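PDB 3W42: phosphoserine phosphatase RsbX from Bacillus subtilis, which removes the phosphate from phosphorylated RsbS as a manganese-binding PPM-type phosphatase and so acts as a negative regulator of sigma-B activity. Local coordinates for residues S55-A58 with I59-L62; I74-R77 with C78-A81; K169-S172 with V173-S177. All blocks are in the same frame, centred on the assembly; numbering follows the deposited sequence.

Contact 1: S55-A58 with I59-L62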
# COMPACT_ATOMS: atom_id res chain seq x y z
N SER A 55 -2.76 -11.22 -11.42
CA SER A 55 -3.44 -11.11 -10.11
C SER A 55 -3.32 -9.73 -9.53
O SER A 55 -4.35 -9.15 -9.13
CB SER A 55 -2.94 -12.19 -9.16
OG SER A 55 -3.40 -13.46 -9.53
N SER A 56 -2.14 -9.16 -9.39
CA SER A 56 -2.03 -7.85 -8.78
C SER A 56 -2.66 -6.76 -9.63
O SER A 56 -3.22 -5.81 -9.09
CB SER A 56 -0.60 -7.57 -8.40
OG SER A 56 0.22 -7.52 -9.55
N ALA A 57 -2.59 -6.88 -10.94
CA ALA A 57 -3.20 -5.92 -11.83
C ALA A 57 -4.71 -5.96 -11.72
O ALA A 57 -5.34 -4.90 -11.87
CB ALA A 57 -2.79 -6.17 -13.29
N ALA A 58 -5.31 -7.11 -11.46
CA ALA A 58 -6.76 -7.19 -11.30
C ALA A 58 -7.18 -6.39 -10.10
O ALA A 58 -8.22 -5.71 -10.13
CB ALA A 58 -7.21 -8.65 -11.19
N ILE A 59 -6.39 -6.44 -9.04
CA ILE A 59 -6.58 -5.66 -7.84
C ILE A 59 -6.53 -4.17 -8.13
O ILE A 59 -7.42 -3.39 -7.76
CB ILE A 59 -5.68 -6.13 -6.75
CG1 ILE A 59 -6.14 -7.63 -6.42
CG2 ILE A 59 -5.74 -5.19 -5.56
CD1 ILE A 59 -5.31 -8.28 -5.33
N LYS A 60 -5.46 -3.72 -8.81
CA LYS A 60 -5.36 -2.33 -9.18
C LYS A 60 -6.57 -1.85 -9.96
O LYS A 60 -7.08 -0.75 -9.69
CB LYS A 60 -4.08 -2.17 -10.03
CG LYS A 60 -3.88 -0.82 -10.67
CD LYS A 60 -2.77 -0.91 -11.69
CE LYS A 60 -3.08 -1.92 -12.75
NZ LYS A 60 -2.09 -1.93 -13.84
N ASP A 61 -7.05 -2.63 -10.89
CA ASP A 61 -8.23 -2.26 -11.68
C ASP A 61 -9.51 -2.16 -10.82
O ASP A 61 -10.30 -1.24 -11.00
CB ASP A 61 -8.46 -3.31 -12.77
CG ASP A 61 -9.44 -2.84 -13.78
OD1 ASP A 61 -9.12 -1.86 -14.52
OD2 ASP A 61 -10.49 -3.46 -13.82
N LEU A 62 -9.71 -3.11 -9.93
CA LEU A 62 -10.93 -3.13 -9.09
C LEU A 62 -10.88 -1.98 -8.08
O LEU A 62 -11.95 -1.37 -7.82
CB LEU A 62 -11.05 -4.44 -8.38
CG LEU A 62 -11.49 -5.61 -9.29
CD1 LEU A 62 -11.22 -6.93 -8.62
CD2 LEU A 62 -12.95 -5.48 -9.68
O HOH W 1 -9.79 -6.52 -12.46

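Contact 2: I74-R77 with C78-A81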
# COMPACT_ATOMS: atom_id res chain seq x y z
N ILE A 74 -14.38 -3.55 -1.27
CA ILE A 74 -13.42 -3.55 -2.36
C ILE A 74 -12.55 -4.83 -2.27
O ILE A 74 -12.33 -5.55 -3.26
CB ILE A 74 -12.51 -2.31 -2.38
CG1 ILE A 74 -13.36 -1.05 -2.52
CG2 ILE A 74 -11.48 -2.45 -3.51
CD1 ILE A 74 -12.56 0.24 -2.37
N ILE A 75 -12.05 -5.16 -1.06
CA ILE A 75 -11.17 -6.30 -0.93
C ILE A 75 -11.88 -7.60 -1.26
O ILE A 75 -11.26 -8.52 -1.79
CB ILE A 75 -10.45 -6.30 0.43
CG1 ILE A 75 -9.11 -7.07 0.25
CG2 ILE A 75 -11.30 -6.86 1.50
CD1 ILE A 75 -8.20 -6.94 1.54
N GLU A 76 -13.20 -7.68 -0.96
CA GLU A 76 -13.93 -8.90 -1.31
C GLU A 76 -14.11 -9.03 -2.83
O GLU A 76 -14.02 -10.17 -3.32
CB GLU A 76 -15.27 -8.92 -0.56
CG GLU A 76 -16.16 -10.02 -1.03
CD GLU A 76 -15.63 -11.44 -0.92
OE1 GLU A 76 -14.53 -11.69 -0.20
OE2 GLU A 76 -16.26 -12.32 -1.52
N ARG A 77 -14.31 -7.94 -3.54
CA ARG A 77 -14.30 -8.04 -4.98
C ARG A 77 -12.95 -8.57 -5.47
O ARG A 77 -12.88 -9.34 -6.43
CB ARG A 77 -14.57 -6.67 -5.64
CG ARG A 77 -15.96 -6.13 -5.41
CD ARG A 77 -16.16 -4.83 -6.16
NE ARG A 77 -17.45 -4.22 -5.97
CZ ARG A 77 -18.53 -4.47 -6.70
NH1 ARG A 77 -18.55 -5.39 -7.64
NH2 ARG A 77 -19.64 -3.76 -6.48
N CYS A 78 -11.89 -8.03 -4.88
CA CYS A 78 -10.54 -8.49 -5.20
C CYS A 78 -10.40 -9.98 -4.94
O CYS A 78 -9.90 -10.72 -5.81
CB CYS A 78 -9.51 -7.73 -4.42
SG CYS A 78 -9.38 -5.97 -4.90
N ASN A 79 -10.89 -10.45 -3.79
CA ASN A 79 -10.81 -11.86 -3.50
C ASN A 79 -11.54 -12.73 -4.54
O ASN A 79 -11.02 -13.71 -5.02
CB ASN A 79 -11.42 -12.11 -2.12
CG ASN A 79 -11.12 -13.48 -1.60
OD1 ASN A 79 -10.03 -13.97 -1.72
ND2 ASN A 79 -12.18 -14.16 -1.12
N GLN A 80 -12.75 -12.28 -4.90
CA GLN A 80 -13.48 -13.06 -5.94
C GLN A 80 -12.78 -13.10 -7.27
O GLN A 80 -12.79 -14.13 -7.95
CB GLN A 80 -14.90 -12.49 -6.12
CG GLN A 80 -15.77 -12.79 -4.86
CD GLN A 80 -17.18 -12.54 -5.06
OE1 GLN A 80 -17.74 -12.82 -6.12
NE2 GLN A 80 -17.81 -11.98 -4.02
N ALA A 81 -12.04 -12.04 -7.62
CA ALA A 81 -11.27 -12.01 -8.86
C ALA A 81 -10.04 -12.94 -8.82
O ALA A 81 -9.50 -13.24 -9.86
CB ALA A 81 -10.80 -10.60 -9.13
O HOH W 2 -14.80 -14.61 -1.60

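Contact 3: K169-S172 with V173-S177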
# COMPACT_ATOMS: atom_id res chain seq x y z
N LYS A 169 11.81 10.61 11.17
CA LYS A 169 12.85 11.60 10.85
C LYS A 169 12.52 12.45 9.60
O LYS A 169 12.92 13.62 9.53
CB LYS A 169 14.19 10.94 10.71
CG LYS A 169 14.69 10.43 12.03
CD LYS A 169 16.05 9.88 11.99
CE LYS A 169 15.97 8.73 11.14
NZ LYS A 169 17.24 7.93 11.15
N GLY A 170 11.89 11.86 8.60
CA GLY A 170 11.66 12.58 7.36
C GLY A 170 10.70 13.73 7.45
O GLY A 170 9.69 13.62 8.17
N GLN A 171 10.99 14.78 6.72
CA GLN A 171 10.14 15.93 6.69
C GLN A 171 9.24 16.04 5.52
O GLN A 171 8.45 16.96 5.42
CB GLN A 171 10.96 17.25 6.80
CG GLN A 171 11.73 17.43 8.05
CD GLN A 171 12.34 18.84 8.11
OE1 GLN A 171 11.62 19.79 8.51
NE2 GLN A 171 13.56 18.98 7.73
N SER A 172 9.41 15.10 4.55
CA SER A 172 8.62 15.10 3.33
C SER A 172 8.66 13.67 2.80
O SER A 172 9.57 12.89 3.14
CB SER A 172 9.24 16.07 2.34
OG SER A 172 10.49 15.60 1.88
N VAL A 173 7.79 13.36 1.85
CA VAL A 173 7.82 12.05 1.26
C VAL A 173 9.11 11.85 0.42
O VAL A 173 9.64 10.75 0.36
CB VAL A 173 6.57 11.68 0.50
CG1 VAL A 173 5.37 11.58 1.46
CG2 VAL A 173 6.24 12.62 -0.66
N GLU A 174 9.61 12.89 -0.24
CA GLU A 174 10.86 12.76 -0.98
C GLU A 174 11.98 12.39 -0.04
O GLU A 174 12.83 11.54 -0.34
CB GLU A 174 11.20 14.05 -1.72
CG GLU A 174 12.53 14.08 -2.41
CD GLU A 174 12.69 15.32 -3.27
OE1 GLU A 174 11.78 15.64 -4.09
OE2 GLU A 174 13.65 16.06 -3.11
N GLU A 175 12.06 13.08 1.08
CA GLU A 175 13.09 12.77 2.10
C GLU A 175 12.97 11.38 2.63
O GLU A 175 13.98 10.68 2.79
CB GLU A 175 13.15 13.78 3.23
CG GLU A 175 13.71 15.11 2.77
CD GLU A 175 13.51 16.28 3.62
OE1 GLU A 175 12.29 16.65 3.66
OE2 GLU A 175 14.42 17.04 3.87
N ILE A 176 11.76 10.90 2.92
CA ILE A 176 11.60 9.56 3.43
C ILE A 176 12.03 8.56 2.33
O ILE A 176 12.68 7.57 2.64
CB ILE A 176 10.14 9.29 3.88
CG1 ILE A 176 9.74 10.22 5.07
CG2 ILE A 176 10.03 7.83 4.37
CD1 ILE A 176 8.26 10.35 5.32
N SER A 177 11.62 8.80 1.11
CA SER A 177 12.03 7.90 0.03
C SER A 177 13.57 7.82 -0.08
O SER A 177 14.18 6.75 -0.15
CB SER A 177 11.41 8.36 -1.27
OG SER A 177 11.72 7.44 -2.31
O HOH W 3 14.91 16.99 6.99

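Contact 1: S55-A58 with I59-L62
Helix 49-65 of the PPM-type phosphatase fold passes through this contact in mid-course, and Ser56 with Lys60, Ala57 with Asp61 and Ala58 with Leu62 form its successive i to i+4 pairs. Lys60 N gives its hydrogen to Ser56 O at 3.1 Å, and Asp61 N and Leu62 N reach Ala57 O and Ala58 O in the same way. One step earlier the turn is slacker: Ile59 N to Ser55 O is a weak bond of 3.4 Å. The carbonyl of Ala58 has a second donor, a water 2.9 Å from its O; in the conformer given, the water also makes a weak bond to Asp61 OD2.

In one of two conformers, Lys60 lies back over the preceding turn. Its chain leaves the helix with CG anti to the backbone N (chi1 173°) and then bends at chi3 (59°), which carries CE alongside the methyl of Ala57, 4.3 Å from CB. Leu62 keeps CG beside its own N, 3.4 Å from Ala58 O.

In the alpha-beta-beta-alpha sandwich this helix packs on the five-stranded sheet, and Ile59 is on the buried flank: its side chain touches Ala43, Ala88 and Ala90 of two neighbouring strands, while its CG1 lies 3.6 Å from Ser55 O. The hydroxyls of Ser55 and Ser56 are bonded to neighbouring parts of the chain. Ser55 OG bonds to Gly87 N, and Ser56 OG to Gly26 O and Ser28 OG, tying the helix to the start of strand 27-33 and to the residue just before strand 88-96.

Contact 2: I74-R77 with C78-A81
Glu76 and Gln80 meet side chain to side chain one turn apart, where Gln80 NE2 donates to Glu76 OE2 at 3.0 Å with an N-H...O angle of 152°. The amide comes to the anti side of that oxygen, somewhat out of the carboxylate plane, and the two flat groups are turned 57° against each other. A water adds to the grip on Glu76 OE2, donating to it at 2.7 Å and accepting a weak bond from Asn79 ND2. Glu76 gets there by bending at chi2 (58°), which swings its carboxylate forward along the helix toward Asn79 and Gln80. The other oxygen, Glu76 OE1, is bonded by Tyr138 OH, while Asn79 has its amide held by Lys134 O and Gly133 N; these partners probably fix how both groups are rotated.

Beneath the side chains runs the regular helical backbone: Gln80 N to Glu76 O is 2.9 Å, and Cys78, Asn79 and Ala81 bond likewise to Ile74, Ile75 and Arg77. On another side of the helix Cys78 SG packs loosely on Ile74 CG2, 4.3 Å away. Arg77 turns out to a salt bridge with Glu69 and a cation-pi contact with Tyr66. Helix 71-81 thus sits with Ile74 and Ile75 on Ile92 of strand 88-96, with Ile74, Cys78 and Ala81 against helix 49-65, and with Asn79 held to the loop that carries Leu131 and Tyr138.

Contact 3: K169-S172 with V173-S177
The chain leaves helix 163-169 at Gly170, whose psi of 143° breaks the helical run, turns back at Gln171 and is extended at Ser172 just before helix 173-179, where Ile176 N closes the first turn on Ser172 O at 3.0 Å.

Ser172 does most of the work. Its OG accepts from Glu175 N at 3.1 Å, nearly straight with an N-H...O angle of 165°, and in turn donates to Glu175 OE1 at 2.7 Å. The hydroxyl can serve both because it stands between the backbone N and the carbonyl carbon (chi1 68°), facing the first turn. Glu175 reaches back with its chain extended beyond CG, and OE1 is approached on its anti side, tilted out of the carboxylate plane. The same oxygen passes 3.5 Å from Gln171 CB, so the carboxylate lies alongside the residue ahead of the cap. Farther out, a water donates to Glu175 OE2 at 3.2 Å; its link to Gln171 NE2 is doubtful, the distance being too short for an ordinary bond. The negative carboxylate close to the helix start would be favoured by the helix dipole.

On the inner side Ile176 folds its CG1 back under the turn, 3.8 Å from Gly170 CA. Val173 and Ile176 both lean on Leu195 of strand 191-198, and Val173 N is bonded by Gln11 OE1, so the helix start is seated on the six-stranded sheet. Gly170 O accepts from Lys150 NZ. With Ser172 as N-cap and Glu175 as N3, OG takes the bond from Glu175 N as in a capping box, but the return bond to OE1 comes from OG and not from the backbone N: a variant of that motif, on one of the outer helices of the PPM-type sandwich.

Contacts 1 and 2 belong to consecutive helices, 49-65 and 71-81, that lie against each other; the centres of the two contacts are about 9 Å apart. Leu62 CD1 packs on Ala81 CB at 3.7 Å and Ile59 CG2 on Cys78 SG at 3.8 Å, so the two make one layer over the five-stranded sheet. Contact 3 is across the molecule, on the opposite side of the chain's centre, about 28 Å from contact 1 and 33 Å from contact 2 between centres, where its helix rests on the other sheet. The manganese is held by Asp44, Asp156 and Asp189; of contact 1, the Ser56 side chain lies about 10 Å from it.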